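PDB 7D8M: Dye-decolorizing peroxidase from Irpex lacteus, which probably acts as a haem peroxidase, using haem b bound in a pocket of the chain to oxidise substrates with peroxide. Local coordinates for residues F168-G173 and G252-G257; I270-D275 and P279-D284. One frame throughout, in Å; residues are numbered along the deposited sequence.

Going along the chain from the N terminus, the loop that follows strand 147-156 reaches the haem at residues 168-173. Contact 1 joins it to helix 249-261 and so closes a long loop of 78 intervening residues. The chain then leaves that helix, and contact 2 closes a much shorter loop in which three residues separate 270-275 from 279-284. The two closures follow in series, neither enclosing nor crossing the other, and their centres lie about 12 Å apart. They also touch: Leu255 CD1 packs 3.5 Å from Pro274 O, and Leu171 CD2 lies 3.9 Å from Gly282 O. The haem-side loop, helix 249-261 and helix 279-283 are thereby brought together.

Contact 1 of 2, residues F168-G173 and G252-G257. With HEM (protoporphyrin IX containing Fe), chain B.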
ATOM      1  N   PHE A 168     -14.084  -1.583   3.452  1.00 24.48           N
ATOM      2  CA  PHE A 168     -14.780  -2.804   3.834  1.00 24.26           C
ATOM      3  C   PHE A 168     -15.040  -2.866   5.336  1.00 28.34           C
ATOM      4  O   PHE A 168     -15.809  -3.728   5.781  1.00 23.48           O
ATOM      5  CB  PHE A 168     -13.983  -4.037   3.401  1.00 26.92           C
ATOM      6  CG  PHE A 168     -13.974  -4.275   1.921  1.00 22.77           C
ATOM      7  CD1 PHE A 168     -15.140  -4.218   1.182  1.00 24.82           C
ATOM      8  CD2 PHE A 168     -12.793  -4.587   1.269  1.00 26.79           C
ATOM      9  CE1 PHE A 168     -15.127  -4.452  -0.188  1.00 25.40           C
ATOM     10  CE2 PHE A 168     -12.774  -4.816  -0.107  1.00 26.92           C
ATOM     11  CZ  PHE A 168     -13.946  -4.754  -0.830  1.00 26.01           C
ATOM     12  N   GLY A 169     -14.397  -2.001   6.121  1.00 24.19           N
ATOM     13  CA  GLY A 169     -14.641  -1.894   7.547  1.00 26.84           C
ATOM     14  C   GLY A 169     -13.521  -2.393   8.435  1.00 26.31           C
ATOM     15  O   GLY A 169     -13.666  -2.360   9.665  1.00 28.74           O
ATOM     16  N   TYR A 170     -12.408  -2.839   7.866  1.00 25.95           N
ATOM     17  CA  TYR A 170     -11.337  -3.447   8.645  1.00 26.17           C
ATOM     18  C   TYR A 170     -10.323  -2.385   9.033  1.00 28.32           C
ATOM     19  O   TYR A 170      -9.925  -1.565   8.198  1.00 24.14           O
ATOM     20  CB  TYR A 170     -10.666  -4.570   7.854  1.00 22.50           C
ATOM     21  CG  TYR A 170     -11.602  -5.746   7.696  1.00 27.44           C
ATOM     22  CD1 TYR A 170     -12.631  -5.713   6.760  1.00 24.57           C
ATOM     23  CD2 TYR A 170     -11.492  -6.866   8.515  1.00 22.83           C
ATOM     24  CE1 TYR A 170     -13.511  -6.777   6.625  1.00 26.43           C
ATOM     25  CE2 TYR A 170     -12.380  -7.934   8.394  1.00 25.49           C
ATOM     26  CZ  TYR A 170     -13.384  -7.878   7.450  1.00 27.10           C
ATOM     27  OH  TYR A 170     -14.268  -8.920   7.310  1.00 25.94           O
ATOM     28  N   LEU A 171      -9.927  -2.389  10.302  1.00 26.90           N
ATOM     29  CA  LEU A 171      -8.854  -1.507  10.734  1.00 27.46           C
ATOM     30  C   LEU A 171      -7.603  -1.767   9.900  1.00 28.64           C
ATOM     31  O   LEU A 171      -7.191  -2.918   9.702  1.00 27.21           O
ATOM     32  CB  LEU A 171      -8.558  -1.707  12.219  1.00 27.31           C
ATOM     33  CG  LEU A 171      -7.515  -0.746  12.798  1.00 26.79           C
ATOM     34  CD1 LEU A 171      -7.994   0.702  12.686  1.00 25.97           C
ATOM     35  CD2 LEU A 171      -7.178  -1.123  14.240  1.00 26.15           C
ATOM     36  N   ASP A 172      -7.014  -0.695   9.396  1.00 24.37           N
ATOM     37  CA  ASP A 172      -5.894  -0.777   8.478  1.00 28.77           C
ATOM     38  C   ASP A 172      -4.713  -0.024   9.076  1.00 32.51           C
ATOM     39  O   ASP A 172      -4.828   0.633  10.116  1.00 34.76           O
ATOM     40  CB  ASP A 172      -6.287  -0.204   7.107  1.00 32.75           C
ATOM     41  CG  ASP A 172      -5.417  -0.728   5.980  1.00 33.86           C
ATOM     42  OD1 ASP A 172      -4.327  -1.274   6.271  1.00 28.28           O
ATOM     43  OD2 ASP A 172      -5.818  -0.577   4.802  1.00 36.57           O
ATOM     44  N   GLY A 173      -3.568  -0.117   8.407  1.00 30.05           N
ATOM     45  CA  GLY A 173      -2.377   0.535   8.916  1.00 29.47           C
ATOM     46  C   GLY A 173      -1.857  -0.040  10.213  1.00 30.25           C
ATOM     47  O   GLY A 173      -1.301   0.699  11.026  1.00 30.10           O
ATOM     48  N   GLY A 252     -21.625 -15.731  11.166  1.00 28.38           N
ATOM     49  CA  GLY A 252     -20.856 -16.520  10.224  1.00 29.77           C
ATOM     50  C   GLY A 252     -20.294 -15.692   9.087  1.00 29.61           C
ATOM     51  O   GLY A 252     -19.258 -16.045   8.515  1.00 29.39           O
ATOM     52  N   ALA A 253     -20.978 -14.601   8.727  1.00 28.40           N
ATOM     53  CA  ALA A 253     -20.459 -13.709   7.690  1.00 28.27           C
ATOM     54  C   ALA A 253     -19.228 -12.960   8.173  1.00 27.28           C
ATOM     55  O   ALA A 253     -18.242 -12.849   7.441  1.00 29.89           O
ATOM     56  CB  ALA A 253     -21.541 -12.733   7.242  1.00 26.57           C
ATOM     57  N   GLU A 254     -19.255 -12.451   9.409  1.00 26.74           N
ATOM     58  CA  GLU A 254     -18.069 -11.783   9.933  1.00 30.48           C
ATOM     59  C   GLU A 254     -16.921 -12.759  10.152  1.00 31.00           C
ATOM     60  O   GLU A 254     -15.754 -12.384   9.980  1.00 26.87           O
ATOM     61  CB  GLU A 254     -18.397 -11.038  11.228  1.00 30.66           C
ATOM     62  CG  GLU A 254     -19.453  -9.921  11.073  1.00 38.05           C
ATOM     63  CD  GLU A 254     -19.057  -8.771  10.119  1.00 42.77           C
ATOM     64  OE1 GLU A 254     -17.990  -8.821   9.461  1.00 40.79           O
ATOM     65  OE2 GLU A 254     -19.839  -7.792  10.026  1.00 50.72           O
ATOM     66  N   LEU A 255     -17.219 -14.007  10.526  1.00 28.88           N
ATOM     67  CA  LEU A 255     -16.162 -15.009  10.603  1.00 26.54           C
ATOM     68  C   LEU A 255     -15.508 -15.203   9.240  1.00 26.22           C
ATOM     69  O   LEU A 255     -14.279 -15.190   9.121  1.00 27.39           O
ATOM     70  CB  LEU A 255     -16.716 -16.332  11.140  1.00 27.46           C
ATOM     71  CG  LEU A 255     -15.692 -17.461  11.299  1.00 28.66           C
ATOM     72  CD1 LEU A 255     -14.639 -17.079  12.338  1.00 28.89           C
ATOM     73  CD2 LEU A 255     -16.372 -18.765  11.679  1.00 28.27           C
ATOM     74  N   LEU A 256     -16.319 -15.359   8.192  1.00 24.04           N
ATOM     75  CA  LEU A 256     -15.764 -15.566   6.862  1.00 25.23           C
ATOM     76  C   LEU A 256     -14.912 -14.375   6.431  1.00 24.64           C
ATOM     77  O   LEU A 256     -13.811 -14.552   5.899  1.00 24.44           O
ATOM     78  CB  LEU A 256     -16.883 -15.822   5.852  1.00 22.06           C
ATOM     79  CG  LEU A 256     -16.372 -16.006   4.421  1.00 31.13           C
ATOM     80  CD1 LEU A 256     -15.403 -17.194   4.335  1.00 23.93           C
ATOM     81  CD2 LEU A 256     -17.517 -16.176   3.429  1.00 28.92           C
ATOM     82  N   GLY A 257     -15.400 -13.155   6.660  1.00 24.66           N
ATOM     83  CA  GLY A 257     -14.593 -11.976   6.355  1.00 24.46           C
ATOM     84  C   GLY A 257     -13.267 -11.958   7.095  1.00 26.04           C
ATOM     85  O   GLY A 257     -12.230 -11.605   6.525  1.00 26.14           O
TER
HETATM   86  CHA HEM B 601      -2.598  -5.681   5.342  1.00 25.46           C
HETATM   87  CHB HEM B 601      -6.783  -4.322   3.302  1.00 24.76           C
HETATM   88  CHC HEM B 601      -4.511  -3.859  -0.969  1.00 23.29           C
HETATM   89  CHD HEM B 601      -0.463  -5.698   0.971  1.00 22.95           C
HETATM   90  C1A HEM B 601      -3.921  -5.336   5.178  1.00 23.50           C
HETATM   91  C2A HEM B 601      -4.918  -5.241   6.228  1.00 26.99           C
HETATM   92  C3A HEM B 601      -6.073  -4.851   5.658  1.00 25.45           C
HETATM   93  C4A HEM B 601      -5.840  -4.688   4.238  1.00 25.09           C
HETATM   94  CMA HEM B 601      -7.430  -4.606   6.341  1.00 22.58           C
HETATM   95  CAA HEM B 601      -4.653  -5.535   7.729  1.00 25.80           C
HETATM   96  CBA HEM B 601      -4.187  -4.267   8.442  1.00 28.15           C
HETATM   97  CGA HEM B 601      -2.684  -4.260   8.642  1.00 29.49           C
HETATM   98  O1A HEM B 601      -2.102  -5.341   8.896  1.00 32.36           O
HETATM   99  O2A HEM B 601      -2.065  -3.161   8.577  1.00 29.11           O
HETATM  100  C1B HEM B 601      -6.514  -4.046   1.983  1.00 24.62           C
HETATM  101  C2B HEM B 601      -7.460  -3.487   1.045  1.00 25.16           C
HETATM  102  C3B HEM B 601      -6.831  -3.371  -0.140  1.00 21.93           C
HETATM  103  C4B HEM B 601      -5.471  -3.836   0.023  1.00 22.28           C
HETATM  104  CMB HEM B 601      -8.935  -3.148   1.410  1.00 22.30           C
HETATM  105  CAB HEM B 601      -7.354  -2.809  -1.485  1.00 22.66           C
HETATM  106  CBB HEM B 601      -8.423  -2.011  -1.586  1.00 22.80           C
HETATM  107  C1C HEM B 601      -3.234  -4.381  -0.850  1.00 23.08           C
HETATM  108  C2C HEM B 601      -2.273  -4.583  -1.921  1.00 24.02           C
HETATM  109  C3C HEM B 601      -1.146  -5.088  -1.378  1.00 24.27           C
HETATM  110  C4C HEM B 601      -1.376  -5.238   0.047  1.00 24.03           C
HETATM  111  CMC HEM B 601      -2.558  -4.223  -3.400  1.00 23.46           C
HETATM  112  CAC HEM B 601       0.183  -5.508  -2.059  1.00 25.21           C
HETATM  113  CBC HEM B 601       0.266  -5.853  -3.356  1.00 26.35           C
HETATM  114  C1D HEM B 601      -0.652  -5.734   2.337  1.00 23.54           C
HETATM  115  C2D HEM B 601       0.364  -5.949   3.355  1.00 23.58           C
HETATM  116  C3D HEM B 601      -0.226  -5.949   4.551  1.00 24.86           C
HETATM  117  C4D HEM B 601      -1.645  -5.731   4.346  1.00 27.14           C
HETATM  118  CMD HEM B 601       1.869  -6.159   3.123  1.00 20.43           C
HETATM  119  CAD HEM B 601       0.476  -6.157   5.908  1.00 24.10           C
HETATM  120  CBD HEM B 601       0.516  -7.659   6.207  1.00 24.95           C
HETATM  121  CGD HEM B 601       1.285  -7.957   7.476  1.00 28.35           C
HETATM  122  O1D HEM B 601       0.834  -8.842   8.249  1.00 25.74           O
HETATM  123  O2D HEM B 601       2.341  -7.310   7.726  1.00 26.41           O
HETATM  124  NA  HEM B 601      -4.519  -5.001   3.984  1.00 22.91           N
HETATM  125  NB  HEM B 601      -5.305  -4.249   1.333  1.00 20.72           N
HETATM  126  NC  HEM B 601      -2.654  -4.801   0.325  1.00 22.52           N
HETATM  127  ND  HEM B 601      -1.871  -5.586   2.977  1.00 22.77           N
HETATM  128 FE   HEM B 601      -3.641  -5.058   2.101  1.00 23.99          FE
HETATM  129  O   HOH W   1     -15.037  -9.875   9.566  1.00 28.69           O
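Tyr170 meets Gly257 and Glu254 in a small, buried, water-bridged contact between the loop beside the haem and helix 249-261. The phenol oxygen presses on the helix backbone: Tyr170 OH lies 3.2 Å from both CA and C of Gly257. A side chain at this helix position would point straight at the hydroxyl, which is why glycine suits it. Instead of bonding to the helix directly, Tyr170 OH donates a hydrogen bond to a water at 2.6 Å. That water in turn donates to Glu254 O, also at 2.6 Å, and to Glu254 OE1 at a longer 3.1 Å. Glu254 is steadied from elsewhere, because its OE2 forms a salt bridge with Lys265. A long, flat tyrosine fits here since it spans from haem to helix. Tyr170 CB packs 3.6 Å from HEM CMA, a haem methyl carbon. Its CG, anti to the carbonyl carbon (chi1 -69°), carries the ring off toward Gly257; the ring also stacks with Phe261. Glu166 takes the backbone N-H groups of Phe168 and Tyr170, fixing the turn. Gly169 allows that turn with a positive phi of 110°, at which a side chain would jam against the preceding carbonyl. Further along, Asp172 OD1 approaches HEM CBA at 3.7 Å and forms a salt bridge with Arg335, which also bonds the haem. Replacing Asp172 by an alanine would probably leave Arg335 NH1 without its charged mate, with only neutral carbon beside the haem there. Asp172, Arg335 and Leu360 also surround an oxygen molecule seen in the crystal, probably taken up from the liquor. Residues 169-173 spell Gly-Tyr-Leu-Asp-Gly, the GXXDG motif of dye-decolorizing peroxidases, whose tyrosine links it, through packing and one water, to helix 249-261.

Contact 2 of 2, residues I270-D275 and P279-D284; sequences IDLSPD and PALGND
Ser273 and Leu281 mark the closest approach of the two backbones, with CA atoms 8.6 Å apart, as a chain of loosely helical turn and loop folds back beside the short helix 279-283. The contact is purely apolar and centres on Leu281 CD2. This methyl enters the angle between two successive residues of the loop, with Leu281 CD2 3.9 Å from Ser273 CB and 4.1 Å from Leu272 CB. All three side chains leave their backbones toward the opposing segment. In Leu281, CG lies anti to the backbone N (chi1 162°), which extends the branched end away from the helix and lets CD2 meet the loop. A leucine suits this place because it is buried and Arg287 also touches it. Leu272 comes alongside with CB and with its own methyl, Leu272 CD1, 4.2 Å from Leu281 CD1; although exposed, it gives the larger share of the loop's surface. Ser273 uses its two ends differently: CB supports the methyl, while OG, anti to the backbone N (chi1 -174°), turns to the carbonyl of Phe276 and satisfies its polar group. Ser273 O accepts a hydrogen bond from Trp264 NE1, tying the turn back to the chain that leaves helix 249-261. Two residues before Ser273, Asp271 OD1 is hydrogen-bonded to His295 NE2. The helix begins with Pro279, at ease in a first turn, where no N-H is needed for a helical bond. Asp278 OD1 makes weak bonds to the N-H groups of Ala280 and Leu281, and Asn283 N returns to Pro279 O at 3.1 Å. This is plain structural packing: a short loop that brings the chain back alongside a short surface helix, closed by a leucine side chain, in the connection between helices 249-261 and 312-316 of the dye-decolorizing peroxidase fold.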
ATOM      1  N   ILE A 270      -6.824 -12.935  13.582  1.00 27.27           N
ATOM      2  CA  ILE A 270      -7.522 -14.187  13.812  1.00 28.78           C
ATOM      3  C   ILE A 270      -6.571 -15.273  14.284  1.00 30.21           C
ATOM      4  O   ILE A 270      -7.020 -16.243  14.897  1.00 28.98           O
ATOM      5  CB  ILE A 270      -8.303 -14.641  12.564  1.00 29.71           C
ATOM      6  CG1 ILE A 270      -7.364 -15.161  11.473  1.00 25.16           C
ATOM      7  CG2 ILE A 270      -9.178 -13.512  12.067  1.00 25.27           C
ATOM      8  CD1 ILE A 270      -8.101 -15.681  10.233  1.00 27.62           C
ATOM      9  N   ASP A 271      -5.266 -15.127  14.037  1.00 26.26           N
ATOM     10  CA  ASP A 271      -4.303 -16.110  14.524  1.00 28.08           C
ATOM     11  C   ASP A 271      -4.234 -16.127  16.047  1.00 31.46           C
ATOM     12  O   ASP A 271      -3.858 -17.147  16.642  1.00 31.06           O
ATOM     13  CB  ASP A 271      -2.918 -15.822  13.943  1.00 28.94           C
ATOM     14  CG  ASP A 271      -1.915 -16.912  14.265  1.00 30.79           C
ATOM     15  OD1 ASP A 271      -2.193 -18.094  13.968  1.00 28.92           O
ATOM     16  OD2 ASP A 271      -0.847 -16.592  14.827  1.00 31.33           O
ATOM     17  N   LEU A 272      -4.582 -15.012  16.688  1.00 33.13           N
ATOM     18  CA  LEU A 272      -4.647 -14.942  18.138  1.00 32.60           C
ATOM     19  C   LEU A 272      -6.065 -15.089  18.677  1.00 37.26           C
ATOM     20  O   LEU A 272      -6.227 -15.507  19.826  1.00 36.01           O
ATOM     21  CB  LEU A 272      -4.061 -13.616  18.639  1.00 31.19           C
ATOM     22  CG  LEU A 272      -2.582 -13.330  18.355  1.00 33.02           C
ATOM     23  CD1 LEU A 272      -2.156 -11.970  18.948  1.00 29.48           C
ATOM     24  CD2 LEU A 272      -1.704 -14.461  18.870  1.00 32.97           C
ATOM     25  N   SER A 273      -7.088 -14.770  17.878  1.00 34.34           N
ATOM     26  CA  SER A 273      -8.484 -14.801  18.322  1.00 30.47           C
ATOM     27  C   SER A 273      -9.345 -15.341  17.184  1.00 34.47           C
ATOM     28  O   SER A 273     -10.065 -14.591  16.515  1.00 32.69           O
ATOM     29  CB  SER A 273      -8.940 -13.403  18.755  1.00 33.89           C
ATOM     30  OG  SER A 273     -10.244 -13.434  19.317  1.00 34.27           O
ATOM     31  N   PRO A 274      -9.297 -16.657  16.942  1.00 29.43           N
ATOM     32  CA  PRO A 274      -9.950 -17.202  15.740  1.00 29.39           C
ATOM     33  C   PRO A 274     -11.461 -17.304  15.803  1.00 33.81           C
ATOM     34  O   PRO A 274     -12.088 -17.366  14.737  1.00 31.02           O
ATOM     35  CB  PRO A 274      -9.327 -18.599  15.603  1.00 32.14           C
ATOM     36  CG  PRO A 274      -8.871 -18.952  16.974  1.00 35.24           C
ATOM     37  CD  PRO A 274      -8.432 -17.655  17.596  1.00 30.11           C
ATOM     38  N   ASP A 275     -12.069 -17.325  16.990  1.00 33.63           N
ATOM     39  CA  ASP A 275     -13.476 -17.697  17.099  1.00 35.28           C
ATOM     40  C   ASP A 275     -14.417 -16.513  17.205  1.00 34.71           C
ATOM     41  O   ASP A 275     -15.572 -16.624  16.793  1.00 40.53           O
ATOM     42  CB  ASP A 275     -13.683 -18.616  18.305  1.00 36.67           C
ATOM     43  CG  ASP A 275     -12.862 -19.883  18.205  1.00 39.41           C
ATOM     44  OD1 ASP A 275     -12.911 -20.532  17.138  1.00 42.41           O
ATOM     45  OD2 ASP A 275     -12.160 -20.225  19.180  1.00 46.38           O
ATOM     46  N   PRO A 279     -12.213  -6.723  20.307  1.00 38.41           N
ATOM     47  CA  PRO A 279     -11.865  -5.349  19.932  1.00 36.92           C
ATOM     48  C   PRO A 279     -10.808  -4.726  20.813  1.00 41.40           C
ATOM     49  O   PRO A 279     -10.125  -3.800  20.358  1.00 34.63           O
ATOM     50  CB  PRO A 279     -13.195  -4.591  20.055  1.00 39.69           C
ATOM     51  CG  PRO A 279     -14.252  -5.647  20.141  1.00 45.75           C
ATOM     52  CD  PRO A 279     -13.609  -6.840  20.753  1.00 40.33           C
ATOM     53  N   ALA A 280     -10.654  -5.178  22.059  1.00 40.34           N
ATOM     54  CA  ALA A 280      -9.558  -4.655  22.870  1.00 38.26           C
ATOM     55  C   ALA A 280      -8.215  -5.128  22.328  1.00 39.11           C
ATOM     56  O   ALA A 280      -7.251  -4.357  22.275  1.00 36.28           O
ATOM     57  CB  ALA A 280      -9.733  -5.073  24.329  1.00 39.40           C
ATOM     58  N   LEU A 281      -8.138  -6.394  21.909  1.00 39.05           N
ATOM     59  CA  LEU A 281      -6.922  -6.890  21.278  1.00 37.92           C
ATOM     60  C   LEU A 281      -6.641  -6.135  19.982  1.00 34.02           C
ATOM     61  O   LEU A 281      -5.529  -5.644  19.766  1.00 35.29           O
ATOM     62  CB  LEU A 281      -7.047  -8.399  21.029  1.00 36.20           C
ATOM     63  CG  LEU A 281      -6.093  -9.054  20.022  1.00 33.50           C
ATOM     64  CD1 LEU A 281      -4.671  -8.970  20.506  1.00 32.74           C
ATOM     65  CD2 LEU A 281      -6.474 -10.509  19.732  1.00 37.75           C
ATOM     66  N   GLY A 282      -7.657  -6.000  19.123  1.00 31.19           N
ATOM     67  CA  GLY A 282      -7.449  -5.355  17.835  1.00 34.54           C
ATOM     68  C   GLY A 282      -6.966  -3.920  17.948  1.00 38.39           C
ATOM     69  O   GLY A 282      -6.162  -3.457  17.132  1.00 36.73           O
ATOM     70  N   ASN A 283      -7.439  -3.198  18.959  1.00 38.84           N
ATOM     71  CA  ASN A 283      -7.087  -1.794  19.094  1.00 40.96           C
ATOM     72  C   ASN A 283      -5.757  -1.569  19.810  1.00 41.63           C
ATOM     73  O   ASN A 283      -5.236  -0.447  19.786  1.00 40.03           O
ATOM     74  CB  ASN A 283      -8.211  -1.046  19.823  1.00 44.69           C
ATOM     75  CG  ASN A 283      -7.942   0.440  19.938  1.00 53.09           C
ATOM     76  OD1 ASN A 283      -8.062   1.183  18.962  1.00 52.77           O
ATOM     77  ND2 ASN A 283      -7.552   0.878  21.133  1.00 56.23           N
ATOM     78  N   ASP A 284      -5.180  -2.602  20.410  1.00 39.61           N
ATOM     79  CA  ASP A 284      -3.985  -2.461  21.237  1.00 40.66           C
ATOM     80  C   ASP A 284      -2.741  -2.625  20.374  1.00 39.61           C
ATOM     81  O   ASP A 284      -2.439  -3.731  19.907  1.00 38.44           O
ATOM     82  CB  ASP A 284      -3.994  -3.489  22.369  1.00 37.91           C
ATOM     83  CG  ASP A 284      -2.849  -3.285  23.358  1.00 43.64           C
ATOM     84  OD1 ASP A 284      -1.898  -2.530  23.049  1.00 41.05           O
ATOM     85  OD2 ASP A 284      -2.903  -3.875  24.457  1.00 45.32           O
TER